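Local coordinates for protein E (Haemophilus influenzae, PDB 3ZH5) that acts as a multifunctional adhesin that binds host epithelial cells and the host proteins vitronectin, laminin and plasminogen and contributes to serum resistance, at residues G53-V56 against R62-R65; D86-F91 against G95-P100. All coordinates share one frame; numbering follows the deposited sequence.

Interaction 1: residues G53-V56 against R62-R65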
ATOM      1  N   GLY A  53     -14.589   9.130   3.219  1.00 58.46           N
ATOM      2  CA  GLY A  53     -13.590  10.188   3.226  1.00 58.94           C
ATOM      3  C   GLY A  53     -12.993  10.400   4.607  1.00 59.26           C
ATOM      4  O   GLY A  53     -13.692  10.342   5.618  1.00 67.88           O
ATOM      5  N   LEU A  54     -11.687  10.654   4.658  1.00 61.97           N
ATOM      6  CA  LEU A  54     -11.037  10.978   5.921  1.00 66.40           C
ATOM      7  C   LEU A  54     -10.683  12.456   5.911  1.00 63.35           C
ATOM      8  O   LEU A  54     -10.051  12.938   4.982  1.00 61.24           O
ATOM      9  CB  LEU A  54      -9.779  10.131   6.126  1.00 65.47           C
ATOM     10  CG  LEU A  54      -9.997   8.620   6.226  1.00 61.30           C
ATOM     11  CD1 LEU A  54      -8.662   7.914   6.465  1.00 60.32           C
ATOM     12  CD2 LEU A  54     -11.003   8.268   7.314  1.00 61.26           C
ATOM     13  N   TYR A  55     -11.129  13.177   6.928  1.00 67.54           N
ATOM     14  CA  TYR A  55     -10.863  14.604   7.017  1.00 70.58           C
ATOM     15  C   TYR A  55      -9.573  14.820   7.780  1.00 69.90           C
ATOM     16  O   TYR A  55      -9.582  14.999   9.000  1.00 70.87           O
ATOM     17  CB  TYR A  55     -12.023  15.319   7.703  1.00 74.88           C
ATOM     18  CG  TYR A  55     -13.313  15.240   6.922  1.00 72.27           C
ATOM     19  CD1 TYR A  55     -14.113  14.113   6.978  1.00 77.13           C
ATOM     20  CD2 TYR A  55     -13.722  16.293   6.122  1.00 70.65           C
ATOM     21  CE1 TYR A  55     -15.294  14.040   6.258  1.00 80.24           C
ATOM     22  CE2 TYR A  55     -14.888  16.235   5.409  1.00 71.59           C
ATOM     23  CZ  TYR A  55     -15.673  15.108   5.476  1.00 83.80           C
ATOM     24  OH  TYR A  55     -16.838  15.057   4.751  1.00 86.87           O
ATOM     25  N   VAL A  56      -8.467  14.811   7.040  1.00 65.63           N
ATOM     26  CA  VAL A  56      -7.128  14.864   7.625  1.00 61.75           C
ATOM     27  C   VAL A  56      -6.345  16.087   7.158  1.00 66.86           C
ATOM     28  O   VAL A  56      -5.132  16.147   7.304  1.00 61.84           O
ATOM     29  CB  VAL A  56      -6.306  13.610   7.249  1.00 58.69           C
ATOM     30  CG1 VAL A  56      -6.722  12.423   8.095  1.00 58.51           C
ATOM     31  CG2 VAL A  56      -6.445  13.286   5.760  1.00 57.58           C
ATOM     32  N   ARG A  62     -12.044  19.425   3.445  1.00 73.08           N
ATOM     33  CA  ARG A  62     -11.244  18.620   2.527  1.00 77.88           C
ATOM     34  C   ARG A  62     -11.026  17.214   3.075  1.00 75.53           C
ATOM     35  O   ARG A  62     -10.561  17.054   4.204  1.00 78.91           O
ATOM     36  CB  ARG A  62      -9.885  19.290   2.308  1.00 80.36           C
ATOM     37  CG  ARG A  62      -9.149  18.800   1.069  1.00 82.35           C
ATOM     38  CD  ARG A  62      -8.187  19.862   0.581  1.00 87.72           C
ATOM     39  NE  ARG A  62      -7.956  19.801  -0.861  1.00 92.80           N
ATOM     40  CZ  ARG A  62      -7.468  20.812  -1.580  1.00 98.21           C
ATOM     41  NH1 ARG A  62      -7.158  21.967  -0.995  1.00 98.83           N
ATOM     42  NH2 ARG A  62      -7.282  20.674  -2.888  1.00100.09           N
ATOM     43  N   TYR A  63     -11.343  16.196   2.274  1.00 65.99           N
ATOM     44  CA  TYR A  63     -11.198  14.813   2.712  1.00 63.61           C
ATOM     45  C   TYR A  63     -10.357  14.004   1.736  1.00 64.04           C
ATOM     46  O   TYR A  63     -10.331  14.294   0.543  1.00 64.33           O
ATOM     47  CB  TYR A  63     -12.567  14.166   2.833  1.00 64.11           C
ATOM     48  CG  TYR A  63     -13.382  14.274   1.565  1.00 66.84           C
ATOM     49  CD1 TYR A  63     -14.196  15.378   1.333  1.00 71.19           C
ATOM     50  CD2 TYR A  63     -13.345  13.272   0.596  1.00 70.85           C
ATOM     51  CE1 TYR A  63     -14.955  15.482   0.172  1.00 73.21           C
ATOM     52  CE2 TYR A  63     -14.109  13.366  -0.572  1.00 68.02           C
ATOM     53  CZ  TYR A  63     -14.904  14.476  -0.773  1.00 69.58           C
ATOM     54  OH  TYR A  63     -15.649  14.598  -1.920  1.00 66.60           O
ATOM     55  N   ALA A  64      -9.689  12.973   2.245  1.00 58.75           N
ATOM     56  CA  ALA A  64      -8.830  12.143   1.418  1.00 56.22           C
ATOM     57  C   ALA A  64      -9.670  11.083   0.737  1.00 55.11           C
ATOM     58  O   ALA A  64     -10.646  10.619   1.320  1.00 55.58           O
ATOM     59  CB  ALA A  64      -7.774  11.482   2.263  1.00 64.76           C
ATOM     60  N   ARG A  65      -9.254  10.697  -0.468  1.00 55.45           N
ATOM     61  CA  ARG A  65      -9.860   9.593  -1.217  1.00 55.04           C
ATOM     62  C   ARG A  65      -8.976   8.353  -1.310  1.00 50.59           C
ATOM     63  O   ARG A  65      -9.463   7.261  -1.594  1.00 50.46           O
ATOM     64  CB  ARG A  65     -10.238  10.049  -2.630  1.00 52.95           C
ATOM     65  CG  ARG A  65     -11.337  11.088  -2.628  1.00 56.83           C
ATOM     66  CD  ARG A  65     -11.773  11.486  -4.020  1.00 57.35           C
ATOM     67  NE  ARG A  65     -12.649  12.646  -3.947  1.00 67.74           N
ATOM     68  CZ  ARG A  65     -13.702  12.849  -4.729  1.00 77.70           C
ATOM     69  NH1 ARG A  65     -14.025  11.974  -5.673  1.00 78.23           N
ATOM     70  NH2 ARG A  65     -14.437  13.941  -4.569  1.00 84.05           N
TER
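Leu54 and Ala64 form one antiparallel bridge, a hydrogen-bonded pair, where the short strand 53-54 meets the start of strand 64-74 near one end of the curved sheet. The contact is local: the directions of the two segments are 108° apart, so they run together for little more than this bridge, and 277 Å² is buried in all. One of the two backbone bonds is good, Ala64 N to Leu54 O at 2.8 Å; the other, Leu54 N to Ala64 O, is long at 3.5 Å and weak. The carbonyl of Leu54 also receives a CA-H contact from Tyr63, its O lying 3.2 Å from Tyr63 CA, while Gly53 CA makes a similar approach to the carbonyl O of Ala64.

Beside the bridge the side chains of Tyr55 and Tyr63 lie side by side and point the same way, an oblique pairing. What meets squarely is the methylene of Tyr63: its CB sits 4.0 Å from the centroid of the Tyr55 ring, only 9° off the ring normal, a CH-pi contact centred on that face. Tyr63 CG stands between the backbone N and the carbonyl carbon (chi1 54°), which carries the phenol past Gly53 and brings CD2 to 4.1 Å from Gly53 CA. The carbonyl O of Arg62, 3.7 Å from Tyr55 CA, is buried here without a hydrogen-bond partner in the model. Toward Phe87, Val56 CG2 reaches Ala64 CB at 4.2 Å.

Leu54, Val56 and Ala64 all touch Phe87 of strand 79-88, whereas both tyrosines contact Met4 of the N-terminal segment. Arg65 carries the second segment into the sheet by a backbone bond with Leu50 of strand 41-50.

Interaction 2: residues D86-F91 against G95-P100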
ATOM      1  N   ASP A  86       0.701   8.456   3.786  1.00 26.19           N
ATOM      2  CA  ASP A  86       0.321   9.739   3.227  1.00 26.35           C
ATOM      3  C   ASP A  86      -1.114   9.651   2.749  1.00 28.60           C
ATOM      4  O   ASP A  86      -1.520   8.639   2.158  1.00 39.18           O
ATOM      5  CB  ASP A  86       1.251  10.084   2.057  1.00 32.54           C
ATOM      6  CG  ASP A  86       2.671  10.425   2.520  1.00 36.89           C
ATOM      7  OD1 ASP A  86       2.839  11.522   3.106  1.00 35.91           O
ATOM      8  OD2 ASP A  86       3.599   9.599   2.312  1.00 36.48           O
ATOM      9  N   PHE A  87      -1.895  10.695   2.999  1.00 30.84           N
ATOM     10  CA  PHE A  87      -3.259  10.728   2.493  1.00 36.89           C
ATOM     11  C   PHE A  87      -3.327  11.612   1.270  1.00 41.75           C
ATOM     12  O   PHE A  87      -2.642  12.606   1.198  1.00 44.71           O
ATOM     13  CB  PHE A  87      -4.215  11.258   3.552  1.00 39.65           C
ATOM     14  CG  PHE A  87      -4.213  10.460   4.815  1.00 40.24           C
ATOM     15  CD1 PHE A  87      -4.928   9.279   4.902  1.00 46.22           C
ATOM     16  CD2 PHE A  87      -3.518  10.900   5.921  1.00 43.97           C
ATOM     17  CE1 PHE A  87      -4.936   8.549   6.061  1.00 45.51           C
ATOM     18  CE2 PHE A  87      -3.524  10.167   7.082  1.00 46.16           C
ATOM     19  CZ  PHE A  87      -4.235   8.991   7.153  1.00 43.90           C
ATOM     20  N   TYR A  88      -4.167  11.254   0.309  1.00 33.65           N
ATOM     21  CA  TYR A  88      -4.313  12.054  -0.900  1.00 41.36           C
ATOM     22  C   TYR A  88      -5.766  12.318  -1.193  1.00 46.35           C
ATOM     23  O   TYR A  88      -6.635  11.532  -0.816  1.00 44.76           O
ATOM     24  CB  TYR A  88      -3.674  11.343  -2.085  1.00 45.41           C
ATOM     25  CG  TYR A  88      -2.166  11.282  -1.983  1.00 47.32           C
ATOM     26  CD1 TYR A  88      -1.536  10.225  -1.345  1.00 42.97           C
ATOM     27  CD2 TYR A  88      -1.381  12.283  -2.528  1.00 51.70           C
ATOM     28  CE1 TYR A  88      -0.162  10.167  -1.259  1.00 47.59           C
ATOM     29  CE2 TYR A  88       0.005  12.242  -2.432  1.00 53.86           C
ATOM     30  CZ  TYR A  88       0.605  11.182  -1.796  1.00 49.00           C
ATOM     31  OH  TYR A  88       1.979  11.123  -1.706  1.00 46.03           O
ATOM     32  N   ASP A  89      -6.038  13.424  -1.875  1.00 47.77           N
ATOM     33  CA  ASP A  89      -7.417  13.835  -2.087  1.00 55.19           C
ATOM     34  C   ASP A  89      -7.962  13.333  -3.420  1.00 52.31           C
ATOM     35  O   ASP A  89      -9.090  13.662  -3.785  1.00 53.63           O
ATOM     36  CB  ASP A  89      -7.557  15.358  -1.978  1.00 59.03           C
ATOM     37  CG  ASP A  89      -7.168  16.082  -3.256  1.00 63.64           C
ATOM     38  OD1 ASP A  89      -6.383  15.517  -4.050  1.00 64.08           O
ATOM     39  OD2 ASP A  89      -7.645  17.222  -3.459  1.00 67.96           O
ATOM     40  N   GLU A  90      -7.154  12.554  -4.140  1.00 52.88           N
ATOM     41  CA  GLU A  90      -7.614  11.838  -5.338  1.00 59.18           C
ATOM     42  C   GLU A  90      -7.349  10.342  -5.155  1.00 53.16           C
ATOM     43  O   GLU A  90      -6.545   9.962  -4.303  1.00 49.77           O
ATOM     44  CB  GLU A  90      -6.892  12.351  -6.593  1.00 60.56           C
ATOM     45  CG  GLU A  90      -7.252  13.766  -6.988  1.00 68.61           C
ATOM     46  CD  GLU A  90      -6.131  14.466  -7.735  1.00 75.89           C
ATOM     47  OE1 GLU A  90      -5.324  13.772  -8.384  1.00 78.43           O
ATOM     48  OE2 GLU A  90      -6.050  15.710  -7.664  1.00 82.16           O
ATOM     49  N   PHE A  91      -8.024   9.490  -5.930  1.00 47.21           N
ATOM     50  CA  PHE A  91      -7.775   8.047  -5.845  1.00 42.11           C
ATOM     51  C   PHE A  91      -6.391   7.733  -6.420  1.00 39.28           C
ATOM     52  O   PHE A  91      -5.771   8.585  -7.049  1.00 46.63           O
ATOM     53  CB  PHE A  91      -8.871   7.252  -6.596  1.00 42.55           C
ATOM     54  CG  PHE A  91     -10.234   7.372  -5.983  1.00 41.95           C
ATOM     55  CD1 PHE A  91     -10.496   6.838  -4.736  1.00 45.29           C
ATOM     56  CD2 PHE A  91     -11.251   8.018  -6.654  1.00 45.65           C
ATOM     57  CE1 PHE A  91     -11.736   6.955  -4.170  1.00 47.25           C
ATOM     58  CE2 PHE A  91     -12.498   8.129  -6.093  1.00 54.81           C
ATOM     59  CZ  PHE A  91     -12.735   7.604  -4.845  1.00 52.27           C
ATOM     60  N   GLY A  95      -2.470  13.537  -5.933  1.00 51.45           N
ATOM     61  CA  GLY A  95      -3.167  14.789  -5.690  1.00 52.58           C
ATOM     62  C   GLY A  95      -2.656  15.509  -4.461  1.00 53.83           C
ATOM     63  O   GLY A  95      -1.472  15.418  -4.122  1.00 47.27           O
ATOM     64  N   LEU A  96      -3.545  16.230  -3.782  1.00 54.30           N
ATOM     65  CA  LEU A  96      -3.134  17.018  -2.625  1.00 52.07           C
ATOM     66  C   LEU A  96      -2.917  16.100  -1.441  1.00 52.34           C
ATOM     67  O   LEU A  96      -3.781  15.283  -1.105  1.00 50.75           O
ATOM     68  CB  LEU A  96      -4.175  18.083  -2.269  1.00 59.92           C
ATOM     69  CG  LEU A  96      -3.743  18.991  -1.105  1.00 69.29           C
ATOM     70  CD1 LEU A  96      -2.609  19.930  -1.530  1.00 69.42           C
ATOM     71  CD2 LEU A  96      -4.912  19.792  -0.545  1.00 72.48           C
ATOM     72  N   ARG A  97      -1.772  16.270  -0.789  1.00 49.09           N
ATOM     73  CA  ARG A  97      -1.288  15.311   0.187  1.00 45.08           C
ATOM     74  C   ARG A  97      -1.383  15.818   1.626  1.00 51.93           C
ATOM     75  O   ARG A  97      -1.232  17.010   1.888  1.00 59.11           O
ATOM     76  CB  ARG A  97       0.180  15.017  -0.127  1.00 43.25           C
ATOM     77  CG  ARG A  97       0.798  13.962   0.783  1.00 42.19           C
ATOM     78  CD  ARG A  97       2.278  13.824   0.560  1.00 44.37           C
ATOM     79  NE  ARG A  97       3.001  14.972   1.090  1.00 50.27           N
ATOM     80  CZ  ARG A  97       3.232  15.178   2.381  1.00 55.22           C
ATOM     81  NH1 ARG A  97       2.794  14.302   3.275  1.00 55.96           N
ATOM     82  NH2 ARG A  97       3.907  16.262   2.780  1.00 58.81           N
ATOM     83  N   ALA A  98      -1.591  14.909   2.567  1.00 41.48           N
ATOM     84  CA  ALA A  98      -1.480  15.264   3.967  1.00 45.87           C
ATOM     85  C   ALA A  98      -0.886  14.088   4.690  1.00 46.33           C
ATOM     86  O   ALA A  98      -0.833  12.989   4.161  1.00 46.70           O
ATOM     87  CB  ALA A  98      -2.819  15.627   4.551  1.00 45.91           C
ATOM     88  N   ALA A  99      -0.413  14.323   5.904  1.00 47.84           N
ATOM     89  CA  ALA A  99       0.235  13.265   6.648  1.00 50.49           C
ATOM     90  C   ALA A  99       0.206  13.581   8.126  1.00 59.74           C
ATOM     91  O   ALA A  99       0.187  14.744   8.510  1.00 67.60           O
ATOM     92  CB  ALA A  99       1.678  13.104   6.173  1.00 47.37           C
ATOM     93  N   PRO A 100       0.220  12.536   8.962  1.00 58.41           N
ATOM     94  CA  PRO A 100       0.360  12.702  10.418  1.00 58.29           C
ATOM     95  C   PRO A 100       1.725  13.251  10.814  1.00 60.72           C
ATOM     96  O   PRO A 100       2.708  12.989  10.114  1.00 55.59           O
ATOM     97  CB  PRO A 100       0.218  11.274  10.959  1.00 57.12           C
ATOM     98  CG  PRO A 100       0.181  10.347   9.754  1.00 52.36           C
ATOM     99  CD  PRO A 100       0.396  11.144   8.521  1.00 49.61           C
TER
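With chi1 at -177°, Arg97 lays its CG beside the ring of Tyr88, and after an extended chi2 the bend at chi3 turns the guanidinium to Asp86. The two segments are the arms of an antiparallel beta hairpin made by strands 79-88 and 97-98. Phe87 and Ala98 are its hydrogen-bonded pair, with Phe87 N to Ala98 O at 2.8 Å and Ala98 N to Phe87 O at 2.9 Å; Tyr88 and Arg97 form the adjoining non-hydrogen-bonded pair.

On the face bearing Tyr88 and Arg97, Arg97 CG makes an off-centre CH-pi contact, 4.1 Å from the centroid of the tyrosine ring. The salt bridge of Arg97 NH1 with Asp86 OD1 is short, 2.8 Å, but its N-H...O angle of 129° makes it a weak hydrogen bond, and the carboxylate and guanidinium planes stand perpendicular. Asp86 is buried, and its OD2 is taken by Arg84 NE in a second salt bridge, so two arginines share this carboxylate.

Toward the turn, Asp89 pairs with Leu96 through its side chain as well as its backbone. Asp89 OD1 accepts Leu96 N at 2.9 Å, the donor coming from above the carboxylate, 63° out of its plane, while Asp89 N gives a weak bond back to Leu96 O. Glu90 packs its carboxylate against the CA of Gly95. On the face of Phe87 and Ala98, Phe87 CE2 lies 4.3 Å from Pro100 CD. Across on the other face, the carbonyl O of Gly95 meets Tyr88 at the ring edge, near its plane, 3.5 Å from CD2.

Overall arrangement
From the N terminus, the chain passes through strands 16-19, 25-34 and 41-50 before interaction 1 closes a loop, with five residues between its segments. Strand 64-74 then leads through the next turn into strand 79-88, and interaction 2 closes a second, tighter loop with three intervening residues. The two are in series: neither nests in nor crosses the other. They nevertheless lie on the same side of the chain's centre, their own centres about 8 Å apart, because strands 64-74 and 79-88 are neighbours in the sheet. A probable hydrogen bond from Arg65 N to Tyr88 O, 2.8 Å, joins them directly. Together they tie strands 53-54 and 97-98 to adjacent strands of the antiparallel sheet.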